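Local structure of tryptophane-5-halogenase (Microbispora sp. ATCC PTA-5024, 5UAO) at residues H269-T274 / T286-E291; G262-G267 / R315-V320. The protein probably chlorinates a tryptophan of a lanthipeptide at C5 with the help of bound FAD, a step in the biosynthesis of NAI-107. All coordinates share one frame; numbering follows the deposited sequence.

Contact 1. Residues H269-T274 / T286-E291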
loop_
_atom_site.group_PDB
_atom_site.type_symbol
_atom_site.label_atom_id
_atom_site.label_comp_id
_atom_site.label_asym_id
_atom_site.label_seq_id
_atom_site.Cartn_x
_atom_site.Cartn_y
_atom_site.Cartn_z
ATOM N N HIS A 269 -12.885 -36.945 15.939
ATOM C CA HIS A 269 -12.004 -35.944 16.494
ATOM C C HIS A 269 -11.580 -34.920 15.423
ATOM O O HIS A 269 -10.878 -35.275 14.444
ATOM C CB HIS A 269 -10.801 -36.643 17.177
ATOM C CG HIS A 269 -11.244 -37.692 18.159
ATOM N ND1 HIS A 269 -11.616 -37.394 19.464
ATOM C CD2 HIS A 269 -11.513 -39.018 17.986
ATOM C CE1 HIS A 269 -12.034 -38.497 20.061
ATOM N NE2 HIS A 269 -11.987 -39.497 19.188
ATOM N N LEU A 270 -12.012 -33.656 15.573
ATOM C CA LEU A 270 -11.919 -32.671 14.482
ATOM C C LEU A 270 -10.811 -31.683 14.857
ATOM O O LEU A 270 -10.949 -30.894 15.783
ATOM C CB LEU A 270 -13.260 -31.979 14.159
ATOM C CG LEU A 270 -14.498 -32.858 14.085
ATOM C CD1 LEU A 270 -15.742 -32.037 13.809
ATOM C CD2 LEU A 270 -14.349 -33.911 13.001
ATOM N N LYS A 271 -9.649 -31.804 14.195
ATOM C CA LYS A 271 -8.562 -30.854 14.399
ATOM C C LYS A 271 -8.964 -29.433 13.939
ATOM O O LYS A 271 -9.524 -29.264 12.853
ATOM C CB LYS A 271 -7.286 -31.321 13.660
ATOM C CG LYS A 271 -6.693 -32.591 14.230
ATOM C CD LYS A 271 -5.598 -33.175 13.325
ATOM C CE LYS A 271 -6.170 -33.770 12.040
ATOM N NZ LYS A 271 -6.774 -35.102 12.137
ATOM N N PRO A 272 -8.743 -28.421 14.786
ATOM C CA PRO A 272 -9.173 -27.046 14.458
ATOM C C PRO A 272 -8.176 -26.252 13.630
ATOM O O PRO A 272 -7.864 -25.085 13.930
ATOM C CB PRO A 272 -9.379 -26.409 15.855
ATOM C CG PRO A 272 -8.375 -27.092 16.712
ATOM C CD PRO A 272 -8.394 -28.524 16.227
ATOM N N TYR A 273 -7.728 -26.870 12.551
ATOM C CA TYR A 273 -6.740 -26.331 11.708
ATOM C C TYR A 273 -6.534 -27.238 10.470
ATOM O O TYR A 273 -6.893 -28.418 10.441
ATOM C CB TYR A 273 -5.414 -26.113 12.505
ATOM C CG TYR A 273 -4.962 -27.335 13.258
ATOM C CD1 TYR A 273 -4.337 -28.421 12.585
ATOM C CD2 TYR A 273 -5.114 -27.393 14.629
ATOM C CE1 TYR A 273 -3.960 -29.561 13.292
ATOM C CE2 TYR A 273 -4.731 -28.499 15.352
ATOM C CZ TYR A 273 -4.173 -29.566 14.706
ATOM O OH TYR A 273 -3.794 -30.631 15.431
ATOM N N THR A 274 -5.895 -26.675 9.461
ATOM C CA THR A 274 -5.408 -27.426 8.327
ATOM C C THR A 274 -3.984 -27.879 8.700
ATOM O O THR A 274 -3.230 -27.127 9.360
ATOM C CB THR A 274 -5.379 -26.503 7.099
ATOM O OG1 THR A 274 -6.713 -26.130 6.732
ATOM C CG2 THR A 274 -4.725 -27.144 5.967
ATOM N N THR A 286 -4.087 -31.882 5.253
ATOM C CA THR A 286 -5.123 -32.577 5.988
ATOM C C THR A 286 -6.162 -31.539 6.392
ATOM O O THR A 286 -5.861 -30.630 7.198
ATOM C CB THR A 286 -4.592 -33.260 7.268
ATOM O OG1 THR A 286 -3.583 -34.231 6.966
ATOM C CG2 THR A 286 -5.734 -34.018 7.972
ATOM N N ILE A 287 -7.358 -31.661 5.808
ATOM C CA ILE A 287 -8.465 -30.724 5.984
ATOM C C ILE A 287 -9.633 -31.523 6.612
ATOM O O ILE A 287 -10.270 -32.329 5.907
ATOM C CB ILE A 287 -8.861 -30.074 4.618
ATOM C CG1 ILE A 287 -7.750 -29.130 4.155
ATOM C CG2 ILE A 287 -10.193 -29.363 4.731
ATOM C CD1 ILE A 287 -7.890 -28.653 2.731
ATOM N N PRO A 288 -9.931 -31.298 7.906
ATOM C CA PRO A 288 -11.056 -32.000 8.567
ATOM C C PRO A 288 -12.421 -31.607 8.022
ATOM O O PRO A 288 -12.681 -30.410 7.837
ATOM C CB PRO A 288 -10.922 -31.526 10.009
ATOM C CG PRO A 288 -9.462 -31.380 10.172
ATOM C CD PRO A 288 -9.043 -30.694 8.909
ATOM N N THR A 289 -13.264 -32.600 7.748
ATOM C CA THR A 289 -14.726 -32.398 7.596
ATOM C C THR A 289 -15.422 -33.197 8.710
ATOM O O THR A 289 -14.741 -33.961 9.418
ATOM C CB THR A 289 -15.273 -32.814 6.217
ATOM O OG1 THR A 289 -15.250 -34.243 6.122
ATOM C CG2 THR A 289 -14.482 -32.206 5.087
ATOM N N PRO A 290 -16.746 -33.010 8.919
ATOM C CA PRO A 290 -17.318 -33.789 10.051
ATOM C C PRO A 290 -17.237 -35.304 9.826
ATOM O O PRO A 290 -17.019 -36.034 10.776
ATOM C CB PRO A 290 -18.777 -33.260 10.176
ATOM C CG PRO A 290 -18.703 -31.860 9.581
ATOM C CD PRO A 290 -17.692 -31.984 8.435
ATOM N N GLU A 291 -17.240 -35.752 8.593
ATOM C CA GLU A 291 -17.320 -37.197 8.309
ATOM C C GLU A 291 -15.924 -37.867 8.258
ATOM O O GLU A 291 -15.815 -39.007 8.624
ATOM C CB GLU A 291 -18.203 -37.502 7.062
ATOM C CG GLU A 291 -17.712 -37.017 5.708
ATOM C CD GLU A 291 -18.007 -35.509 5.389
ATOM O OE1 GLU A 291 -18.618 -34.782 6.277
ATOM O OE2 GLU A 291 -17.573 -35.053 4.250
HETATM O O HOH W 1 -5.637 -30.932 10.113
#
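With chi1 at -67° the chain of Lys271 leaves beside its own backbone N; the bend at chi3 (-71°) brings CE to 4.1 Å from CG2 of Thr286, the two side chains passing at a slant, and the bend at chi4 (-79°) directs NZ, whose salt-bridge partner is Asp293. Thr274 has its methyl anti to the backbone N, which sets CG2 alongside CG1 of Ile287 at 4.0 Å, both side chains pointing the same way. CA of Thr274 makes a CH...O contact with Thr286 O at 3.4 Å. The ring of Pro288 packs against the loop backbone: its CG comes to 3.4 Å from the carbonyl O of Lys271 and its CD to 3.5 Å from the O of Tyr273. A proline suits this place, its compact, apolar ring carrying no N-H and fitting both carbonyls at van der Waals distance. Pro272, centre of an inverse gamma turn, bends the loop here, and CB of Lys271 rests over one face of the Tyr273 ring. Leu270 adds a methyl, CD2, to the O of Thr289. The loop leading into strand 274-279 thus packs on the end of its antiparallel neighbour 282-288, at the open end of a beta hairpin where Thr286 pairs with Thr275. The side chain of Ile287 comes within about 4 Å of the FAD. One water donates to Tyr273 O (2.8 Å) and Thr286 O (2.9 Å), bridging them at roughly a right angle; the CH contacts only supplement its bonds.

Contact 2. Residues G262-G267 / R315-V320; sequences GTLAHG and RRFPGV
Leu264 carries most of this contact, reaching from the end of strand 258-264 into the turn that follows helix 306-316. Its CD1 methyl lies against the backbone of that turn, 3.3 Å from Pro318 O and 3.6 Å from Val320 N, while CD2 meets CB of Phe317 at 4.2 Å. With CG anti to the backbone N (chi1 -173°), the forked end of the leucine can touch peptide groups with one methyl and a side chain with the other. A second touch runs along the backbone: CA of Val320 makes a CH...O contact with Thr263 O at 3.4 Å, its angle at the hydrogen being 138°. Val320 also turns CG2 towards Thr263 O and the backbone of Gly262, where the absence of a side chain leaves room for the methyl.

What shapes the receiving surface is a type II beta turn from Phe317 to Val320, closed by Val320 N to Phe317 O at 3.0 Å. Pro318 fits its second position, and Gly319 its third, where the positive phi of 102° suits a residue with no CB to meet the preceding carbonyl. A water donates to Gly319 O at 2.6 Å and accepts a weak bond from Ala265 N.

Further out, CG of Arg316 lies over one face of the Phe317 ring, and its guanidinium forms a salt bridge with Glu108. Val320 is positioned by Thr321, whose backbone and OG1 bond Thr263. Leu295 of strand 293-299 touches Leu264 and Phe317, and the turn leads from helix 306-316 toward edge strand 324-327, antiparallel beside 258-264.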
loop_
_atom_site.group_PDB
_atom_site.type_symbol
_atom_site.label_atom_id
_atom_site.label_comp_id
_atom_site.label_asym_id
_atom_site.label_seq_id
_atom_site.Cartn_x
_atom_site.Cartn_y
_atom_site.Cartn_z
ATOM N N GLY A 262 -7.331 -38.139 -1.179
ATOM C CA GLY A 262 -7.969 -39.281 -0.539
ATOM C C GLY A 262 -8.597 -38.868 0.789
ATOM O O GLY A 262 -8.502 -37.711 1.154
ATOM N N THR A 263 -9.275 -39.794 1.492
ATOM C CA THR A 263 -9.870 -39.484 2.815
ATOM C C THR A 263 -9.356 -40.472 3.834
ATOM O O THR A 263 -9.035 -41.625 3.486
ATOM C CB THR A 263 -11.440 -39.520 2.802
ATOM O OG1 THR A 263 -11.871 -40.851 2.555
ATOM C CG2 THR A 263 -12.054 -38.605 1.699
ATOM N N LEU A 264 -9.345 -40.049 5.079
ATOM C CA LEU A 264 -8.857 -40.831 6.204
ATOM C C LEU A 264 -9.800 -40.629 7.425
ATOM O O LEU A 264 -10.152 -39.505 7.778
ATOM C CB LEU A 264 -7.489 -40.305 6.587
ATOM C CG LEU A 264 -6.671 -41.069 7.661
ATOM C CD1 LEU A 264 -6.304 -42.500 7.245
ATOM C CD2 LEU A 264 -5.427 -40.286 8.043
ATOM N N ALA A 265 -10.203 -41.702 8.051
ATOM C CA ALA A 265 -11.084 -41.629 9.195
ATOM C C ALA A 265 -10.434 -40.893 10.323
ATOM O O ALA A 265 -9.241 -41.024 10.507
ATOM C CB ALA A 265 -11.449 -43.035 9.653
ATOM N N HIS A 266 -11.208 -40.147 11.108
ATOM C CA HIS A 266 -10.627 -39.409 12.268
ATOM C C HIS A 266 -11.277 -39.726 13.643
ATOM O O HIS A 266 -10.940 -39.104 14.644
ATOM C CB HIS A 266 -10.675 -37.872 12.050
ATOM C CG HIS A 266 -12.010 -37.326 11.643
ATOM N ND1 HIS A 266 -13.197 -37.897 12.034
ATOM C CD2 HIS A 266 -12.351 -36.257 10.877
ATOM C CE1 HIS A 266 -14.213 -37.229 11.508
ATOM N NE2 HIS A 266 -13.726 -36.219 10.816
ATOM N N GLY A 267 -12.212 -40.666 13.674
ATOM C CA GLY A 267 -12.897 -41.042 14.903
ATOM C C GLY A 267 -13.949 -40.026 15.385
ATOM O O GLY A 267 -14.477 -40.182 16.494
ATOM N N ARG A 315 1.832 -44.904 3.034
ATOM C CA ARG A 315 2.757 -45.147 4.112
ATOM C C ARG A 315 2.641 -44.134 5.225
ATOM O O ARG A 315 2.711 -44.502 6.414
ATOM C CB ARG A 315 4.222 -45.227 3.625
ATOM C CG ARG A 315 4.513 -46.523 2.837
ATOM C CD ARG A 315 6.025 -46.716 2.543
ATOM N NE ARG A 315 6.612 -45.612 1.756
ATOM C CZ ARG A 315 6.544 -45.518 0.414
ATOM N NH1 ARG A 315 5.943 -46.444 -0.286
ATOM N NH2 ARG A 315 7.115 -44.508 -0.236
ATOM N N ARG A 316 2.548 -42.843 4.857
ATOM C CA ARG A 316 2.608 -41.795 5.834
ATOM C C ARG A 316 1.261 -41.682 6.629
ATOM O O ARG A 316 1.260 -41.263 7.778
ATOM C CB ARG A 316 2.976 -40.460 5.160
ATOM C CG ARG A 316 3.051 -39.296 6.108
ATOM C CD ARG A 316 4.216 -39.397 7.099
ATOM N NE ARG A 316 4.210 -38.259 8.020
ATOM C CZ ARG A 316 3.284 -38.038 8.974
ATOM N NH1 ARG A 316 2.241 -38.857 9.167
ATOM N NH2 ARG A 316 3.389 -36.972 9.770
ATOM N N PHE A 317 0.164 -42.027 5.970
ATOM C CA PHE A 317 -1.210 -41.850 6.477
ATOM C C PHE A 317 -1.977 -43.169 6.257
ATOM O O PHE A 317 -2.924 -43.248 5.460
ATOM C CB PHE A 317 -1.918 -40.723 5.764
ATOM C CG PHE A 317 -1.259 -39.389 5.924
ATOM C CD1 PHE A 317 -1.406 -38.646 7.088
ATOM C CD2 PHE A 317 -0.435 -38.873 4.918
ATOM C CE1 PHE A 317 -0.795 -37.390 7.259
ATOM C CE2 PHE A 317 0.154 -37.586 5.077
ATOM C CZ PHE A 317 -0.030 -36.863 6.247
ATOM N N PRO A 318 -1.610 -44.195 7.015
ATOM C CA PRO A 318 -2.162 -45.538 6.767
ATOM C C PRO A 318 -3.652 -45.548 6.896
ATOM O O PRO A 318 -4.208 -44.960 7.819
ATOM C CB PRO A 318 -1.533 -46.375 7.889
ATOM C CG PRO A 318 -0.259 -45.683 8.194
ATOM C CD PRO A 318 -0.656 -44.219 8.152
ATOM N N GLY A 319 -4.286 -46.148 5.921
ATOM C CA GLY A 319 -5.744 -46.212 5.829
ATOM C C GLY A 319 -6.336 -45.251 4.851
ATOM O O GLY A 319 -7.531 -45.260 4.638
ATOM N N VAL A 320 -5.508 -44.355 4.288
ATOM C CA VAL A 320 -6.041 -43.255 3.465
ATOM C C VAL A 320 -6.584 -43.891 2.183
ATOM O O VAL A 320 -6.003 -44.825 1.685
ATOM C CB VAL A 320 -4.956 -42.193 3.162
ATOM C CG1 VAL A 320 -3.833 -42.755 2.279
ATOM C CG2 VAL A 320 -5.558 -40.945 2.523
HETATM O O HOH W 2 -9.615 -44.238 5.791
#

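Overall arrangement
Both contacts belong to the same mixed sheet, their centres about 12 Å apart, and contact 1 is nested within the chain loop that contact 2 closes. Contact 1 is largely buried and comes close to the flavin; contact 2 lies at the surface, farther from the centre of the chain. The inner contact sets a proline ring against carbonyls, the outer one a leucine against a glycine-containing turn. Each has a water: that of contact 1 donates to two carbonyls, that of contact 2 links Gly319 O to Ala265 N, weakly at the latter. They meet through His266, whose NE2 is probably hydrogen-bonded to Thr289 O at 2.8 Å, and more loosely where Phe317 packs near Thr286.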